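Local coordinates for protein glycosyltransferase (Streptomyces viridochromogenes, PDB 2IUY) that probably transfers a sugar from a nucleotide donor during avilamycin A biosynthesis, as a retaining GT-B glycosyltransferase of family GT4 that binds UDP, at residues A[150-155]-A[223-228]; A[164-169]-A[230-235]; A[33-38]-A[144-149]. All coordinates share one frame; numbering follows the deposited sequence.

Contact 1: A[150-155]-A[223-228]; sequences ARYRSA and ERRLDL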
loop_
_atom_site.group_PDB
_atom_site.type_symbol
_atom_site.label_atom_id
_atom_site.label_comp_id
_atom_site.label_asym_id
_atom_site.label_seq_id
_atom_site.Cartn_x
_atom_site.Cartn_y
_atom_site.Cartn_z
ATOM N N ALA A 150 -4.433 -5.600 13.968
ATOM C CA ALA A 150 -5.857 -5.770 14.341
ATOM C C ALA A 150 -6.745 -5.832 13.116
ATOM O O ALA A 150 -7.824 -6.374 13.168
ATOM C CB ALA A 150 -6.354 -4.638 15.316
ATOM N N ARG A 151 -6.308 -5.261 12.007
ATOM C CA ARG A 151 -7.114 -5.269 10.783
ATOM C C ARG A 151 -6.942 -6.565 9.996
ATOM O O ARG A 151 -7.645 -6.767 9.000
ATOM C CB ARG A 151 -6.776 -4.072 9.880
ATOM C CG ARG A 151 -7.336 -2.738 10.382
ATOM C CD ARG A 151 -7.549 -1.695 9.272
ATOM N NE ARG A 151 -7.972 -0.409 9.858
ATOM C CZ ARG A 151 -9.228 0.039 10.014
ATOM N NH1 ARG A 151 -10.278 -0.670 9.624
ATOM N NH2 ARG A 151 -9.439 1.228 10.592
ATOM N N TYR A 152 -5.983 -7.398 10.407
ATOM C CA TYR A 152 -5.639 -8.619 9.672
ATOM C C TYR A 152 -5.846 -9.853 10.533
ATOM O O TYR A 152 -6.016 -9.759 11.772
ATOM C CB TYR A 152 -4.211 -8.549 9.067
ATOM C CG TYR A 152 -4.146 -7.369 8.105
ATOM C CD1 TYR A 152 -4.493 -7.505 6.745
ATOM C CD2 TYR A 152 -3.843 -6.093 8.586
ATOM C CE1 TYR A 152 -4.500 -6.384 5.898
ATOM C CE2 TYR A 152 -3.857 -4.992 7.752
ATOM C CZ TYR A 152 -4.176 -5.141 6.433
ATOM O OH TYR A 152 -4.162 -3.996 5.679
ATOM N N ARG A 153 -5.840 -11.005 9.867
ATOM C CA ARG A 153 -5.960 -12.260 10.570
ATOM C C ARG A 153 -4.704 -12.510 11.401
ATOM O O ARG A 153 -3.561 -12.264 10.960
ATOM C CB ARG A 153 -6.220 -13.425 9.615
ATOM C CG ARG A 153 -7.484 -13.349 8.810
ATOM C CD ARG A 153 -8.762 -13.606 9.616
ATOM N NE ARG A 153 -9.926 -13.459 8.738
ATOM C CZ ARG A 153 -10.869 -12.528 8.860
ATOM N NH1 ARG A 153 -10.853 -11.664 9.877
ATOM N NH2 ARG A 153 -11.883 -12.495 7.984
ATOM N N SER A 154 -4.947 -13.040 12.585
ATOM C CA SER A 154 -3.949 -13.257 13.576
ATOM C C SER A 154 -3.618 -14.729 13.662
ATOM O O SER A 154 -4.312 -15.577 13.086
ATOM C CB SER A 154 -4.486 -12.755 14.919
ATOM O OG SER A 154 -5.488 -13.647 15.377
ATOM N N ALA A 155 -2.561 -15.055 14.395
ATOM C CA ALA A 155 -2.204 -16.462 14.650
ATOM C C ALA A 155 -3.368 -17.212 15.340
ATOM O O ALA A 155 -3.671 -18.364 14.991
ATOM C CB ALA A 155 -0.927 -16.550 15.468
ATOM N N GLU A 223 -14.062 -9.266 4.100
ATOM C CA GLU A 223 -13.635 -10.469 4.776
ATOM C C GLU A 223 -12.949 -11.524 3.895
ATOM O O GLU A 223 -12.075 -12.231 4.371
ATOM C CB GLU A 223 -14.804 -11.085 5.544
ATOM C CG GLU A 223 -15.385 -10.166 6.640
ATOM C CD GLU A 223 -14.375 -9.880 7.741
ATOM O OE1 GLU A 223 -13.811 -10.853 8.315
ATOM O OE2 GLU A 223 -14.132 -8.679 8.006
ATOM N N ARG A 224 -13.330 -11.656 2.626
ATOM C CA ARG A 224 -12.651 -12.644 1.767
ATOM C C ARG A 224 -11.195 -12.249 1.519
ATOM O O ARG A 224 -10.302 -13.062 1.583
ATOM C CB ARG A 224 -13.410 -12.940 0.441
ATOM C CG ARG A 224 -12.550 -13.839 -0.494
ATOM C CD ARG A 224 -13.186 -15.010 -1.234
ATOM N NE ARG A 224 -13.754 -14.504 -2.440
ATOM C CZ ARG A 224 -13.622 -14.966 -3.671
ATOM N NH1 ARG A 224 -12.969 -16.081 -4.003
ATOM N NH2 ARG A 224 -14.250 -14.271 -4.593
ATOM N N ARG A 225 -10.970 -10.984 1.251
ATOM C CA ARG A 225 -9.650 -10.414 1.099
ATOM C C ARG A 225 -8.637 -10.817 2.206
ATOM O O ARG A 225 -7.494 -11.219 1.935
ATOM C CB ARG A 225 -9.815 -8.915 1.073
ATOM C CG ARG A 225 -8.625 -8.194 0.541
ATOM C CD ARG A 225 -8.632 -6.737 0.978
ATOM N NE ARG A 225 -7.407 -6.150 0.483
ATOM C CZ ARG A 225 -6.441 -5.651 1.248
ATOM N NH1 ARG A 225 -6.563 -5.587 2.572
ATOM N NH2 ARG A 225 -5.361 -5.195 0.648
ATOM N N LEU A 226 -9.101 -10.706 3.454
ATOM C CA LEU A 226 -8.345 -11.048 4.640
ATOM C C LEU A 226 -8.039 -12.515 4.758
ATOM O O LEU A 226 -6.911 -12.884 5.072
ATOM C CB LEU A 226 -9.148 -10.640 5.858
ATOM C CG LEU A 226 -9.442 -9.180 6.095
ATOM C CD1 LEU A 226 -10.045 -9.146 7.512
ATOM C CD2 LEU A 226 -8.162 -8.262 5.936
ATOM N N ASP A 227 -9.053 -13.355 4.520
ATOM C CA ASP A 227 -8.849 -14.801 4.515
ATOM C C ASP A 227 -7.864 -15.228 3.419
ATOM O O ASP A 227 -6.997 -16.062 3.669
ATOM C CB ASP A 227 -10.172 -15.544 4.307
ATOM C CG ASP A 227 -11.138 -15.383 5.485
ATOM O OD1 ASP A 227 -10.673 -15.445 6.643
ATOM O OD2 ASP A 227 -12.366 -15.226 5.242
ATOM N N LEU A 228 -7.994 -14.665 2.216
ATOM C CA LEU A 228 -7.063 -14.988 1.107
ATOM C C LEU A 228 -5.620 -14.659 1.483
ATOM O O LEU A 228 -4.702 -15.458 1.295
ATOM C CB LEU A 228 -7.489 -14.235 -0.172
ATOM C CG LEU A 228 -8.730 -14.752 -0.921
ATOM C CD1 LEU A 228 -9.051 -13.813 -2.108
ATOM C CD2 LEU A 228 -8.515 -16.178 -1.412
HETATM O O HOH W 1 -5.561 -11.202 6.780
#
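Leu226 and Arg153 form the middle of this contact, with a buried side toward Tyr152 and Arg225 and a charged side toward solvent. On the buried side, Leu226 points from helix 222-231 toward the loop 150-155. Its two methyl groups divide the work. CD2 lies 3.4 Å from the backbone O of Arg151 and also meets the Tyr152 ring at CD1, 3.8 Å away. The leucine and tyrosine side chains cross at about a right angle. Leu226 CD1 sits over one face of the Arg153 guanidinium, 3.5 Å from NH1. Arg225 extends beside this core with CG anti to its backbone N (chi1 -164°). That brings its NH1 to the edge of the Tyr152 ring, 4.0 Å from CE1. Both residues then turn to Glu260, a UDP-binding residue: Tyr152 OH is hydrogen-bonded to it and Arg225 forms a salt bridge. Arg225 itself binds UDP, and Trp34 of the N-terminal domain makes a cation-pi contact with it. The buried side therefore belongs to the nucleotide site of a GT-B fold, where the cleft runs between two Rossmann-like domains. The outer side is a salt-bridge network of Arg153, Glu223 and Asp227. The Arg153 chain bends at chi2 (-73°) and lies across Leu226, between two acids one helical turn apart. NE makes a nearly straight salt bridge to Asp227 OD1, 3.0 Å long. NH2 makes another to Glu223 OE1 at 2.6 Å. Both oxygens lie close to the guanidinium plane, but each is met from above its own carboxylate plane. Glu223 is exposed, and Asp227 and Arg153 are partly so. At the edge of the Tyr152 ring, a water bridges the two backbones: it accepts from Arg153 N, and its oxygen lies 2.8 Å from Leu226 O, to which it donates.

Contact 2: A[164-169]-A[230-235]; sequences FLLFMG and ASAHAV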
loop_
_atom_site.group_PDB
_atom_site.type_symbol
_atom_site.label_atom_id
_atom_site.label_comp_id
_atom_site.label_asym_id
_atom_site.label_seq_id
_atom_site.Cartn_x
_atom_site.Cartn_y
_atom_site.Cartn_z
ATOM N N PHE A 164 -2.638 -22.770 -2.657
ATOM C CA PHE A 164 -2.614 -21.786 -3.755
ATOM C C PHE A 164 -1.592 -20.663 -3.472
ATOM O O PHE A 164 -1.390 -20.296 -2.304
ATOM C CB PHE A 164 -4.026 -21.253 -4.055
ATOM C CG PHE A 164 -4.615 -20.331 -2.965
ATOM C CD1 PHE A 164 -4.309 -18.951 -2.926
ATOM C CD2 PHE A 164 -5.485 -20.844 -1.999
ATOM C CE1 PHE A 164 -4.848 -18.124 -1.951
ATOM C CE2 PHE A 164 -6.008 -20.023 -1.012
ATOM C CZ PHE A 164 -5.683 -18.662 -0.978
ATOM N N LEU A 165 -0.947 -20.153 -4.532
ATOM C CA LEU A 165 -0.174 -18.876 -4.468
ATOM C C LEU A 165 -1.152 -17.714 -4.736
ATOM O O LEU A 165 -2.273 -17.961 -5.182
ATOM C CB LEU A 165 0.997 -18.870 -5.433
ATOM C CG LEU A 165 1.987 -20.054 -5.307
ATOM C CD1 LEU A 165 3.221 -19.945 -6.266
ATOM C CD2 LEU A 165 2.444 -20.249 -3.861
ATOM N N LEU A 166 -0.790 -16.487 -4.398
ATOM C CA LEU A 166 -1.789 -15.419 -4.430
ATOM C C LEU A 166 -1.211 -14.170 -5.042
ATOM O O LEU A 166 -0.154 -13.711 -4.611
ATOM C CB LEU A 166 -2.328 -15.076 -3.039
ATOM C CG LEU A 166 -3.284 -13.869 -2.966
ATOM C CD1 LEU A 166 -4.639 -14.151 -3.626
ATOM C CD2 LEU A 166 -3.519 -13.454 -1.494
ATOM N N PHE A 167 -1.913 -13.632 -6.050
ATOM C CA PHE A 167 -1.555 -12.352 -6.582
ATOM C C PHE A 167 -2.704 -11.408 -6.225
ATOM O O PHE A 167 -3.850 -11.712 -6.503
ATOM C CB PHE A 167 -1.322 -12.430 -8.108
ATOM C CG PHE A 167 -1.143 -11.098 -8.751
ATOM C CD1 PHE A 167 0.141 -10.606 -9.032
ATOM C CD2 PHE A 167 -2.269 -10.309 -9.087
ATOM C CE1 PHE A 167 0.299 -9.317 -9.634
ATOM C CE2 PHE A 167 -2.111 -9.045 -9.678
ATOM C CZ PHE A 167 -0.806 -8.566 -9.951
HETATM N N MSE A 168 -2.383 -10.275 -5.607
HETATM C CA MSE A 168 -3.406 -9.360 -5.161
HETATM C C MSE A 168 -3.075 -7.929 -5.555
HETATM O O MSE A 168 -2.198 -7.280 -4.950
HETATM C CB MSE A 168 -3.648 -9.497 -3.636
HETATM C CG MSE A 168 -4.753 -8.565 -3.196
HETATM SE SE MSE A 168 -5.265 -8.853 -1.389
HETATM C CE MSE A 168 -6.407 -10.406 -1.683
ATOM N N GLY A 169 -3.741 -7.455 -6.599
ATOM C CA GLY A 169 -3.592 -6.099 -7.090
ATOM C C GLY A 169 -4.264 -5.973 -8.459
ATOM O O GLY A 169 -4.965 -6.881 -8.911
ATOM N N ALA A 230 -4.253 -14.485 4.407
ATOM C CA ALA A 230 -3.847 -15.405 5.478
ATOM C C ALA A 230 -3.697 -16.894 5.009
ATOM O O ALA A 230 -2.837 -17.623 5.470
ATOM C CB ALA A 230 -4.914 -15.333 6.602
ATOM N N SER A 231 -4.598 -17.337 4.147
ATOM C CA SER A 231 -4.674 -18.738 3.762
ATOM C C SER A 231 -3.675 -19.058 2.634
ATOM O O SER A 231 -3.281 -20.221 2.438
ATOM C CB SER A 231 -6.122 -19.077 3.354
ATOM O OG SER A 231 -6.537 -18.337 2.219
ATOM N N ALA A 232 -3.202 -18.038 1.914
ATOM C CA ALA A 232 -2.340 -18.338 0.768
ATOM C C ALA A 232 -1.051 -19.023 1.193
ATOM O O ALA A 232 -0.465 -18.668 2.202
ATOM C CB ALA A 232 -2.038 -17.066 -0.049
ATOM N N HIS A 233 -0.544 -19.941 0.373
ATOM C CA HIS A 233 0.802 -20.460 0.600
ATOM C C HIS A 233 1.882 -19.334 0.551
ATOM O O HIS A 233 2.805 -19.268 1.380
ATOM C CB HIS A 233 1.081 -21.615 -0.385
ATOM C CG HIS A 233 2.395 -22.294 -0.155
ATOM N ND1 HIS A 233 2.515 -23.441 0.596
ATOM C CD2 HIS A 233 3.653 -21.964 -0.532
ATOM C CE1 HIS A 233 3.788 -23.796 0.667
ATOM N NE2 HIS A 233 4.504 -22.911 -0.001
ATOM N N ALA A 234 1.767 -18.435 -0.428
ATOM C CA ALA A 234 2.691 -17.321 -0.532
ATOM C C ALA A 234 2.007 -16.289 -1.372
ATOM O O ALA A 234 1.097 -16.616 -2.114
ATOM C CB ALA A 234 4.077 -17.728 -1.186
ATOM N N VAL A 235 2.452 -15.042 -1.228
ATOM C CA VAL A 235 1.975 -13.944 -2.073
ATOM C C VAL A 235 3.099 -13.612 -3.042
ATOM O O VAL A 235 4.260 -13.670 -2.683
ATOM C CB VAL A 235 1.549 -12.712 -1.200
ATOM C CG1 VAL A 235 1.517 -11.415 -2.028
ATOM C CG2 VAL A 235 0.168 -12.999 -0.538
#
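The Phe164 ring lies against the end of helix 222-231, with one face toward Ala232 and its edge toward Ser231. Ala232 CA stands 4.1 Å from the centroid of the Phe164 ring, a CH-pi contact over the face. Ser231 OG lies near the ring plane, 3.3 Å from CZ of Phe164, while its hydrogen bond goes to Asp227 O in the helix. Phe164 takes chi1 70°, with CG between its backbone N and carbonyl carbon, which turns the ring to this side. Ala232 CB touches both Phe164 CE1 and Leu166 CB, each at 3.6 Å. Leu166 and Val235 lie side by side and point the same way, meeting CD2 to CG2 at 3.8 Å. On the opposite face of the sheet Leu165 CD2 meets Ala234 CB; Leu165 also lies side by side with His233, pointing the same way. The backbones join through His233 N to Phe164 O, 2.8 Å, and a weak bond from Leu166 N to Ala234 O. Helix 222-231 thus runs into strand 234-237, which pairs in parallel with strand 165-168 at the centre of the C-terminal Rossmann-like sheet of the GT-B fold.

Contact 3: A[33-38]-A[144-149]; sequences QWVVAN and PIPVDP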
loop_
_atom_site.group_PDB
_atom_site.type_symbol
_atom_site.label_atom_id
_atom_site.label_comp_id
_atom_site.label_asym_id
_atom_site.label_seq_id
_atom_site.Cartn_x
_atom_site.Cartn_y
_atom_site.Cartn_z
ATOM N N GLN A 33 -5.831 3.853 0.240
ATOM C CA GLN A 33 -6.922 3.916 1.201
ATOM C C GLN A 33 -6.654 2.976 2.373
ATOM O O GLN A 33 -6.959 3.305 3.502
ATOM C CB GLN A 33 -8.246 3.585 0.510
ATOM C CG GLN A 33 -8.633 4.576 -0.565
ATOM C CD GLN A 33 -8.248 4.134 -2.004
ATOM O OE1 GLN A 33 -7.340 3.314 -2.216
ATOM N NE2 GLN A 33 -8.938 4.682 -2.978
ATOM N N TRP A 34 -6.068 1.816 2.091
ATOM C CA TRP A 34 -5.574 0.916 3.119
ATOM C C TRP A 34 -4.415 1.570 3.904
ATOM O O TRP A 34 -4.381 1.518 5.123
ATOM C CB TRP A 34 -5.154 -0.463 2.528
ATOM C CG TRP A 34 -6.372 -1.379 2.449
ATOM C CD1 TRP A 34 -7.005 -1.828 1.323
ATOM C CD2 TRP A 34 -7.128 -1.860 3.562
ATOM N NE1 TRP A 34 -8.125 -2.568 1.678
ATOM C CE2 TRP A 34 -8.210 -2.610 3.047
ATOM C CE3 TRP A 34 -6.978 -1.754 4.954
ATOM C CZ2 TRP A 34 -9.121 -3.265 3.876
ATOM C CZ3 TRP A 34 -7.903 -2.384 5.776
ATOM C CH2 TRP A 34 -8.961 -3.119 5.234
ATOM N N VAL A 35 -3.501 2.216 3.203
ATOM C CA VAL A 35 -2.389 2.908 3.904
ATOM C C VAL A 35 -2.947 3.883 4.928
ATOM O O VAL A 35 -2.506 3.912 6.068
ATOM C CB VAL A 35 -1.423 3.621 2.936
ATOM C CG1 VAL A 35 -0.324 4.396 3.717
ATOM C CG2 VAL A 35 -0.789 2.591 1.960
ATOM N N VAL A 36 -3.897 4.698 4.510
ATOM C CA VAL A 36 -4.458 5.773 5.348
ATOM C C VAL A 36 -5.192 5.192 6.567
ATOM O O VAL A 36 -5.093 5.723 7.647
ATOM C CB VAL A 36 -5.395 6.690 4.494
ATOM C CG1 VAL A 36 -6.011 7.790 5.342
ATOM C CG2 VAL A 36 -4.602 7.324 3.328
ATOM N N ALA A 37 -5.936 4.084 6.365
ATOM C CA ALA A 37 -6.611 3.362 7.431
ATOM C C ALA A 37 -5.619 2.877 8.516
ATOM O O ALA A 37 -5.856 3.077 9.701
ATOM C CB ALA A 37 -7.424 2.179 6.838
ATOM N N ASN A 38 -4.520 2.268 8.089
ATOM C CA ASN A 38 -3.540 1.695 8.963
ATOM C C ASN A 38 -2.746 2.798 9.690
ATOM O O ASN A 38 -2.467 2.694 10.917
ATOM C CB ASN A 38 -2.558 0.774 8.166
ATOM C CG ASN A 38 -3.176 -0.574 7.820
ATOM O OD1 ASN A 38 -3.604 -1.336 8.707
ATOM N ND2 ASN A 38 -3.170 -0.905 6.532
ATOM N N PRO A 144 8.214 3.505 5.594
ATOM C CA PRO A 144 7.494 2.511 4.781
ATOM C C PRO A 144 6.026 2.413 5.157
ATOM O O PRO A 144 5.586 3.057 6.157
ATOM C CB PRO A 144 8.288 1.216 5.064
ATOM C CG PRO A 144 8.807 1.395 6.460
ATOM C CD PRO A 144 9.170 2.861 6.532
ATOM N N ILE A 145 5.257 1.662 4.350
ATOM C CA ILE A 145 3.811 1.481 4.570
ATOM C C ILE A 145 3.552 0.733 5.882
ATOM O O ILE A 145 4.184 -0.306 6.151
ATOM C CB ILE A 145 3.129 0.787 3.382
ATOM C CG1 ILE A 145 3.183 1.674 2.106
ATOM C CG2 ILE A 145 1.744 0.361 3.730
ATOM C CD1 ILE A 145 2.811 0.882 0.843
ATOM N N PRO A 146 2.652 1.294 6.722
ATOM C CA PRO A 146 2.271 0.698 7.995
ATOM C C PRO A 146 1.181 -0.350 7.824
ATOM O O PRO A 146 0.424 -0.332 6.846
ATOM C CB PRO A 146 1.686 1.896 8.767
ATOM C CG PRO A 146 1.069 2.756 7.747
ATOM C CD PRO A 146 1.974 2.590 6.503
ATOM N N VAL A 147 1.104 -1.233 8.799
ATOM C CA VAL A 147 0.068 -2.198 8.840
ATOM C C VAL A 147 -0.389 -2.336 10.317
ATOM O O VAL A 147 0.437 -2.414 11.224
ATOM C CB VAL A 147 0.570 -3.511 8.135
ATOM C CG1 VAL A 147 1.603 -4.331 8.940
ATOM C CG2 VAL A 147 -0.536 -4.245 7.590
ATOM N N ASP A 148 -1.705 -2.320 10.541
ATOM C CA ASP A 148 -2.286 -2.574 11.865
ATOM C C ASP A 148 -2.716 -4.042 11.937
ATOM O O ASP A 148 -3.711 -4.453 11.279
ATOM C CB ASP A 148 -3.483 -1.630 12.067
ATOM C CG ASP A 148 -4.192 -1.812 13.414
ATOM O OD1 ASP A 148 -3.735 -2.588 14.293
ATOM O OD2 ASP A 148 -5.235 -1.138 13.589
ATOM N N PRO A 149 -2.000 -4.833 12.755
ATOM C CA PRO A 149 -2.328 -6.241 12.867
ATOM C C PRO A 149 -3.782 -6.504 13.222
ATOM O O PRO A 149 -4.310 -7.534 12.773
ATOM C CB PRO A 149 -1.389 -6.772 13.959
ATOM C CG PRO A 149 -0.310 -5.702 14.130
ATOM C CD PRO A 149 -0.841 -4.429 13.574
HETATM O O HOH W 2 -1.364 -0.588 4.524
#
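Asn38 and Asp148 meet through one hydrogen bond. Asp148 N donates to Asn38 OD1 at 2.8 Å, with 162° at the hydrogen. The donor comes from above the amide's carbonyl plane, 53° out of it. The Asp148 CB also lies beside the same oxygen, and the amide and carboxylate planes are nearly perpendicular. Asn38 CB packs against Pro146 O at 3.4 Å. The other end of the amide reaches Pro146 O through a water. This water donates to Pro146 O at 2.9 Å and accepts a weak bond from Asn38 ND2. The amide therefore spans the loop at two points, directly and through the water. One helical turn earlier, Val35 makes the apolar half of the contact. Its methyl groups split: CG2 meets Ile145 CG2 at 3.8 Å, and CG1 meets Pro146 CD at 4.0 Å. Val35 crosses both side chains at about a right angle. CG1 is anti to the backbone N (chi1 177°), which directs one methyl to each neighbour. Helix 31-45 belongs to the N-terminal Rossmann-like domain of the GT-B fold, and the loop 144-149 leads from that domain toward the C-terminal one. The contact thus ties the helix to the interdomain connection. In the next shell, Asn38 ND2 also has a weak hydrogen bond to Tyr152 OH. Asp148 OD1 accepts from Ala150 N, which holds the carboxylate against the following turn. Its OD2 lies close to Asp41 OD2, a like charge that is probably offset by the salt bridge of Asp41 with Arg151. Val147 points away from the helix and touches Tyr152 and Val263. Its backbone bonds to Trp319, while Pro146 leans on Ile324 of helix 321-336. Ile145 packs on Thr256, one of the UDP-binding residues.

In the fold
Contact 3 comes first along the chain and closes before the others open. Contacts 1 and 2 then interleave, and both use helix 222-231. Their centres are about 12 Å apart and they touch, for example where Arg225 meets Met168. Contact 2 lies in the C-terminal sheet, and contact 1 lies between that domain's helix 222-231 and the loop entering it. The centre of contact 3 is about 14 Å from that of contact 1, and they touch where Arg151 meets Trp34. Contacts 2 and 3 do not touch, with centres about 19 Å apart. Contact 1 thus links the sheet to helix 31-45 of the N-terminal domain, beside the UDP site.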